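Putative aminotransferase (Actinomadura melliaura, PDB 4ZWV) is probably a pyridoxal phosphate-dependent sugar aminotransferase acting in the biosynthesis of the aminopentose of the indolocarbazole AT2433. Local coordinates at residues L262-L274 / P351-V365. Numbering follows the deposited sequence.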
loop_
_atom_site.group_PDB
_atom_site.type_symbol
_atom_site.label_atom_id
_atom_site.label_comp_id
_atom_site.label_asym_id
_atom_site.label_seq_id
_atom_site.Cartn_x
_atom_site.Cartn_y
_atom_site.Cartn_z
ATOM N N LEU A 262 -9.591 29.457 2.989
ATOM C CA LEU A 262 -8.649 30.262 2.215
ATOM C C LEU A 262 -8.576 29.813 0.750
ATOM O O LEU A 262 -8.538 30.660 -0.148
ATOM C CB LEU A 262 -7.258 30.222 2.853
ATOM C CG LEU A 262 -7.157 30.902 4.218
ATOM C CD1 LEU A 262 -5.801 30.647 4.846
ATOM C CD2 LEU A 262 -7.405 32.401 4.094
ATOM N N HIS A 263 -8.558 28.499 0.505
ATOM C CA HIS A 263 -8.646 27.998 -0.875
ATOM C C HIS A 263 -9.835 28.635 -1.587
ATOM O O HIS A 263 -9.722 29.139 -2.707
ATOM C CB HIS A 263 -8.814 26.471 -0.926
ATOM C CG HIS A 263 -7.537 25.692 -0.790
ATOM N ND1 HIS A 263 -6.988 24.984 -1.839
ATOM C CD2 HIS A 263 -6.727 25.474 0.276
ATOM C CE1 HIS A 263 -5.890 24.373 -1.430
ATOM N NE2 HIS A 263 -5.709 24.652 -0.150
ATOM N N ARG A 264 -10.982 28.607 -0.920
ATOM C CA ARG A 264 -12.214 29.109 -1.515
ATOM C C ARG A 264 -12.204 30.623 -1.683
ATOM O O ARG A 264 -12.661 31.139 -2.700
ATOM C CB ARG A 264 -13.409 28.653 -0.674
ATOM C CG ARG A 264 -13.669 27.159 -0.837
ATOM C CD ARG A 264 -14.563 26.577 0.247
ATOM N NE ARG A 264 -14.835 25.171 -0.041
ATOM C CZ ARG A 264 -15.298 24.291 0.844
ATOM N NH1 ARG A 264 -15.543 24.660 2.092
ATOM N NH2 ARG A 264 -15.506 23.030 0.474
ATOM N N GLU A 265 -11.655 31.333 -0.701
ATOM C CA GLU A 265 -11.534 32.786 -0.789
ATOM C C GLU A 265 -10.622 33.202 -1.946
ATOM O O GLU A 265 -10.929 34.136 -2.685
ATOM C CB GLU A 265 -11.013 33.345 0.535
ATOM C CG GLU A 265 -10.728 34.836 0.526
ATOM C CD GLU A 265 -10.032 35.310 1.795
ATOM O OE1 GLU A 265 -10.549 35.040 2.900
ATOM O OE2 GLU A 265 -8.963 35.947 1.686
ATOM N N ASN A 266 -9.512 32.487 -2.119
ATOM C CA ASN A 266 -8.589 32.793 -3.210
ATOM C C ASN A 266 -9.215 32.523 -4.579
ATOM O O ASN A 266 -9.020 33.294 -5.521
ATOM C CB ASN A 266 -7.297 31.988 -3.051
ATOM C CG ASN A 266 -6.487 32.432 -1.855
ATOM O OD1 ASN A 266 -6.610 33.574 -1.394
ATOM N ND2 ASN A 266 -5.660 31.538 -1.336
ATOM N N ALA A 267 -9.960 31.425 -4.680
ATOM C CA ALA A 267 -10.685 31.094 -5.906
ATOM C C ALA A 267 -11.704 32.180 -6.247
ATOM O O ALA A 267 -11.845 32.580 -7.407
ATOM C CB ALA A 267 -11.378 29.747 -5.764
ATOM N N ALA A 268 -12.410 32.659 -5.229
ATOM C CA ALA A 268 -13.386 33.727 -5.438
ATOM C C ALA A 268 -12.687 34.990 -5.925
ATOM O O ALA A 268 -13.211 35.714 -6.779
ATOM C CB ALA A 268 -14.160 34.005 -4.158
ATOM N N PHE A 269 -11.501 35.251 -5.380
ATOM C CA PHE A 269 -10.702 36.399 -5.789
ATOM C C PHE A 269 -10.335 36.297 -7.272
ATOM O O PHE A 269 -10.500 37.259 -8.028
ATOM C CB PHE A 269 -9.447 36.506 -4.918
ATOM C CG PHE A 269 -8.542 37.649 -5.278
ATOM C CD1 PHE A 269 -8.800 38.927 -4.815
ATOM C CD2 PHE A 269 -7.417 37.438 -6.061
ATOM C CE1 PHE A 269 -7.960 39.978 -5.141
ATOM C CE2 PHE A 269 -6.577 38.486 -6.388
ATOM C CZ PHE A 269 -6.848 39.751 -5.928
ATOM N N TYR A 270 -9.837 35.138 -7.684
ATOM C CA TYR A 270 -9.531 34.919 -9.097
ATOM C C TYR A 270 -10.775 35.057 -9.979
ATOM O O TYR A 270 -10.707 35.659 -11.049
ATOM C CB TYR A 270 -8.910 33.542 -9.322
ATOM C CG TYR A 270 -7.494 33.363 -8.817
ATOM C CD1 TYR A 270 -6.618 34.433 -8.686
ATOM C CD2 TYR A 270 -7.037 32.095 -8.481
ATOM C CE1 TYR A 270 -5.316 34.242 -8.232
ATOM C CE2 TYR A 270 -5.752 31.893 -8.026
ATOM C CZ TYR A 270 -4.895 32.962 -7.904
ATOM O OH TYR A 270 -3.613 32.740 -7.451
ATOM N N ASP A 271 -11.899 34.485 -9.541
ATOM C CA ASP A 271 -13.166 34.628 -10.265
ATOM C C ASP A 271 -13.475 36.090 -10.562
ATOM O O ASP A 271 -13.960 36.427 -11.643
ATOM C CB ASP A 271 -14.338 34.059 -9.469
ATOM C CG ASP A 271 -14.351 32.546 -9.404
ATOM O OD1 ASP A 271 -13.694 31.862 -10.228
ATOM O OD2 ASP A 271 -15.062 32.044 -8.511
ATOM N N LYS A 272 -13.214 36.946 -9.579
ATOM C CA LYS A 272 -13.562 38.362 -9.656
ATOM C C LYS A 272 -12.563 39.166 -10.479
ATOM O O LYS A 272 -12.942 40.108 -11.182
ATOM C CB LYS A 272 -13.658 38.953 -8.242
ATOM C CG LYS A 272 -13.984 40.442 -8.179
ATOM C CD LYS A 272 -13.919 40.946 -6.737
ATOM C CE LYS A 272 -14.294 42.421 -6.626
ATOM N NZ LYS A 272 -13.380 43.308 -7.401
ATOM N N GLU A 273 -11.291 38.785 -10.395
ATOM C CA GLU A 273 -10.206 39.627 -10.884
ATOM C C GLU A 273 -9.602 39.178 -12.212
ATOM O O GLU A 273 -8.777 39.892 -12.787
ATOM C CB GLU A 273 -9.104 39.706 -9.822
ATOM C CG GLU A 273 -9.564 40.259 -8.476
ATOM C CD GLU A 273 -9.926 41.733 -8.526
ATOM O OE1 GLU A 273 -9.515 42.424 -9.484
ATOM O OE2 GLU A 273 -10.621 42.202 -7.598
ATOM N N LEU A 274 -10.000 37.998 -12.683
ATOM C CA LEU A 274 -9.468 37.441 -13.930
ATOM C C LEU A 274 -10.488 37.451 -15.078
ATOM O O LEU A 274 -10.345 36.701 -16.039
ATOM C CB LEU A 274 -8.947 36.020 -13.709
ATOM C CG LEU A 274 -7.676 35.911 -12.857
ATOM C CD1 LEU A 274 -7.201 34.460 -12.759
ATOM C CD2 LEU A 274 -6.575 36.817 -13.406
ATOM N N PRO A 351 -1.851 28.276 -8.717
ATOM C CA PRO A 351 -1.847 28.156 -7.254
ATOM C C PRO A 351 -3.028 28.882 -6.633
ATOM O O PRO A 351 -3.299 30.024 -7.006
ATOM C CB PRO A 351 -0.530 28.831 -6.845
ATOM C CG PRO A 351 0.325 28.798 -8.073
ATOM C CD PRO A 351 -0.639 28.945 -9.221
ATOM N N VAL A 352 -3.705 28.247 -5.685
ATOM C CA VAL A 352 -4.879 28.873 -5.091
ATOM C C VAL A 352 -4.983 28.570 -3.588
ATOM O O VAL A 352 -5.891 29.027 -2.908
ATOM C CB VAL A 352 -6.162 28.410 -5.837
ATOM C CG1 VAL A 352 -6.540 26.994 -5.431
ATOM C CG2 VAL A 352 -7.324 29.374 -5.601
ATOM N N GLY A 353 -4.028 27.812 -3.062
ATOM C CA GLY A 353 -4.134 27.327 -1.694
ATOM C C GLY A 353 -3.877 28.298 -0.550
ATOM O O GLY A 353 -3.614 29.490 -0.756
ATOM N N TRP A 354 -3.950 27.765 0.674
ATOM C CA TRP A 354 -3.867 28.557 1.909
ATOM C C TRP A 354 -2.547 29.301 2.092
ATOM O O TRP A 354 -2.470 30.247 2.872
ATOM C CB TRP A 354 -4.090 27.648 3.126
ATOM C CG TRP A 354 -3.144 26.481 3.131
ATOM C CD1 TRP A 354 -3.382 25.239 2.625
ATOM C CD2 TRP A 354 -1.796 26.459 3.633
ATOM N NE1 TRP A 354 -2.271 24.437 2.790
ATOM C CE2 TRP A 354 -1.286 25.167 3.401
ATOM C CE3 TRP A 354 -0.974 27.409 4.255
ATOM C CZ2 TRP A 354 0.002 24.796 3.773
ATOM C CZ3 TRP A 354 0.309 27.036 4.619
ATOM C CH2 TRP A 354 0.779 25.743 4.377
ATOM N N TRP A 355 -1.511 28.866 1.383
ATOM C CA TRP A 355 -0.170 29.435 1.527
ATOM C C TRP A 355 -0.009 30.734 0.749
ATOM O O TRP A 355 1.010 31.412 0.855
ATOM C CB TRP A 355 0.884 28.423 1.069
ATOM C CG TRP A 355 0.677 27.972 -0.342
ATOM C CD1 TRP A 355 1.206 28.537 -1.467
ATOM C CD2 TRP A 355 -0.132 26.873 -0.782
ATOM N NE1 TRP A 355 0.779 27.850 -2.586
ATOM C CE2 TRP A 355 -0.042 26.827 -2.191
ATOM C CE3 TRP A 355 -0.918 25.919 -0.124
ATOM C CZ2 TRP A 355 -0.702 25.863 -2.952
ATOM C CZ3 TRP A 355 -1.572 24.962 -0.882
ATOM C CH2 TRP A 355 -1.466 24.945 -2.282
ATOM N N LEU A 356 -1.016 31.066 -0.049
ATOM C CA LEU A 356 -1.017 32.314 -0.794
ATOM C C LEU A 356 -1.297 33.537 0.081
ATOM O O LEU A 356 -2.396 33.680 0.619
ATOM C CB LEU A 356 -2.063 32.245 -1.901
ATOM C CG LEU A 356 -1.777 31.486 -3.184
ATOM C CD1 LEU A 356 -2.950 31.673 -4.127
ATOM C CD2 LEU A 356 -0.529 32.030 -3.806
ATOM N N THR A 357 -0.320 34.429 0.211
ATOM C CA THR A 357 -0.566 35.701 0.881
ATOM C C THR A 357 -1.401 36.586 -0.028
ATOM O O THR A 357 -1.547 36.298 -1.210
ATOM C CB THR A 357 0.727 36.439 1.228
ATOM O OG1 THR A 357 1.409 36.796 0.016
ATOM C CG2 THR A 357 1.618 35.573 2.100
ATOM N N GLU A 358 -1.939 37.672 0.505
ATOM C CA GLU A 358 -2.662 38.613 -0.345
ATOM C C GLU A 358 -1.745 39.145 -1.443
ATOM O O GLU A 358 -2.155 39.283 -2.595
ATOM C CB GLU A 358 -3.238 39.754 0.490
ATOM C CG GLU A 358 -4.465 39.340 1.293
ATOM C CD GLU A 358 -5.167 40.514 1.948
ATOM O OE1 GLU A 358 -4.713 41.661 1.758
ATOM O OE2 GLU A 358 -6.173 40.285 2.651
ATOM N N GLN A 359 -0.489 39.394 -1.090
ATOM C CA GLN A 359 0.495 39.875 -2.052
ATOM C C GLN A 359 0.770 38.843 -3.148
ATOM O O GLN A 359 0.915 39.207 -4.320
ATOM C CB GLN A 359 1.792 40.259 -1.333
ATOM C CG GLN A 359 2.843 40.894 -2.227
ATOM C CD GLN A 359 4.010 41.470 -1.438
ATOM O OE1 GLN A 359 3.992 41.491 -0.207
ATOM N NE2 GLN A 359 5.027 41.949 -2.149
ATOM N N ASP A 360 0.838 37.565 -2.769
ATOM C CA ASP A 360 1.040 36.481 -3.733
ATOM C C ASP A 360 -0.076 36.434 -4.783
ATOM O O ASP A 360 0.199 36.379 -5.983
ATOM C CB ASP A 360 1.110 35.123 -3.029
ATOM C CG ASP A 360 2.385 34.922 -2.230
ATOM O OD1 ASP A 360 3.412 35.580 -2.517
ATOM O OD2 ASP A 360 2.349 34.083 -1.302
ATOM N N ARG A 361 -1.334 36.440 -4.345
ATOM C CA ARG A 361 -2.434 36.282 -5.307
ATOM C C ARG A 361 -2.610 37.527 -6.162
ATOM O O ARG A 361 -3.029 37.429 -7.317
ATOM C CB ARG A 361 -3.753 35.920 -4.615
ATOM C CG ARG A 361 -4.321 36.973 -3.696
ATOM C CD ARG A 361 -5.606 36.467 -3.064
ATOM N NE ARG A 361 -6.330 37.549 -2.404
ATOM C CZ ARG A 361 -7.363 37.373 -1.591
ATOM N NH1 ARG A 361 -7.805 36.149 -1.324
ATOM N NH2 ARG A 361 -7.954 38.427 -1.039
ATOM N N GLU A 362 -2.280 38.690 -5.604
ATOM C CA GLU A 362 -2.301 39.931 -6.368
ATOM C C GLU A 362 -1.219 39.883 -7.440
ATOM O O GLU A 362 -1.411 40.369 -8.555
ATOM C CB GLU A 362 -2.096 41.130 -5.443
ATOM C CG GLU A 362 -3.319 41.467 -4.612
ATOM C CD GLU A 362 -3.018 42.430 -3.480
ATOM O OE1 GLU A 362 -1.918 43.025 -3.475
ATOM O OE2 GLU A 362 -3.883 42.592 -2.595
ATOM N N HIS A 363 -0.096 39.249 -7.106
ATOM C CA HIS A 363 0.997 39.082 -8.053
ATOM C C HIS A 363 0.594 38.156 -9.208
ATOM O O HIS A 363 0.919 38.428 -10.367
ATOM C CB HIS A 363 2.244 38.547 -7.328
ATOM C CG HIS A 363 3.389 38.224 -8.237
ATOM N ND1 HIS A 363 3.995 39.169 -9.038
ATOM C CD2 HIS A 363 4.054 37.065 -8.453
ATOM C CE1 HIS A 363 4.972 38.599 -9.723
ATOM N NE2 HIS A 363 5.032 37.324 -9.382
ATOM N N VAL A 364 -0.127 37.082 -8.891
ATOM C CA VAL A 364 -0.615 36.157 -9.910
ATOM C C VAL A 364 -1.548 36.893 -10.878
ATOM O O VAL A 364 -1.375 36.822 -12.098
ATOM C CB VAL A 364 -1.346 34.957 -9.279
ATOM C CG1 VAL A 364 -2.047 34.116 -10.346
ATOM C CG2 VAL A 364 -0.365 34.106 -8.465
ATOM N N VAL A 365 -2.512 37.621 -10.326
ATOM C CA VAL A 365 -3.474 38.357 -11.141
ATOM C C VAL A 365 -2.811 39.441 -11.981
ATOM O O VAL A 365 -3.097 39.562 -13.170
ATOM C CB VAL A 365 -4.574 38.988 -10.262
ATOM C CG1 VAL A 365 -5.364 40.039 -11.043
ATOM C CG2 VAL A 365 -5.491 37.897 -9.728
HETATM O O HOH W 1 -4.247 32.210 1.385
HETATM O O HOH W 2 -4.705 35.216 0.056
#
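Arg361 reaches across to helix 262-273 and lays its guanidinium flat on the ring of Phe269, the two planes only 9° apart. NE sits over the ring centre, while CZ is off-centre in a cation-pi contact; Glu273 CG lies over the rim of the opposite face. With CG between the backbone N and the carbonyl carbon (chi1 65°), the arginine settles as a knob among Glu265, Asn266, Phe269 and Tyr270. Arg361 NH1 gives a hydrogen bond to Asn266 OD1 at 2.8 Å. A longer salt bridge, 3.2 Å from Arg361 NH1 to Glu265 OE2, uses the anti lone pair; Glu265 OE1 pairs with Arg261.

The amide of Asn266 stands nearly perpendicular to that guanidinium. Asn266 ND2 donates to Val352 O at 3.0 Å; this oxygen lies in the amide plane, but ND2 meets it from above the carbonyl plane. The buried amide is thus fixed at both ends, and a water also lies between OD1 and Leu356 O.

Farther along, Tyr270 OH donates to Pro351 O at 2.8 Å, while Val352 CG2, Val364 CG1 and Val365 CG2 pack about its ring. Toward the other end, Gly353 CA lies 3.5 Å from the centroid of the His263 ring, a CH-pi contact over its face; His263 ND1 is held by Phe293 O. The His263 side chain is about 9 Å from that of His164, a pyridoxal phosphate-binding residue.

A capping box of Thr357 and Asp360 starts helix 358-369, which packs onto the end of long helix 243-273; segments 358-365 and 262-273 cross at -31°. Tyr296 of strand 296-300 meets Tyr270 edge-to-face and touches Ala267 and Val352; strand 347-350 of the same antiparallel sheet leads into Pro351, in a fold consistent with fold-type I PLP enzymes.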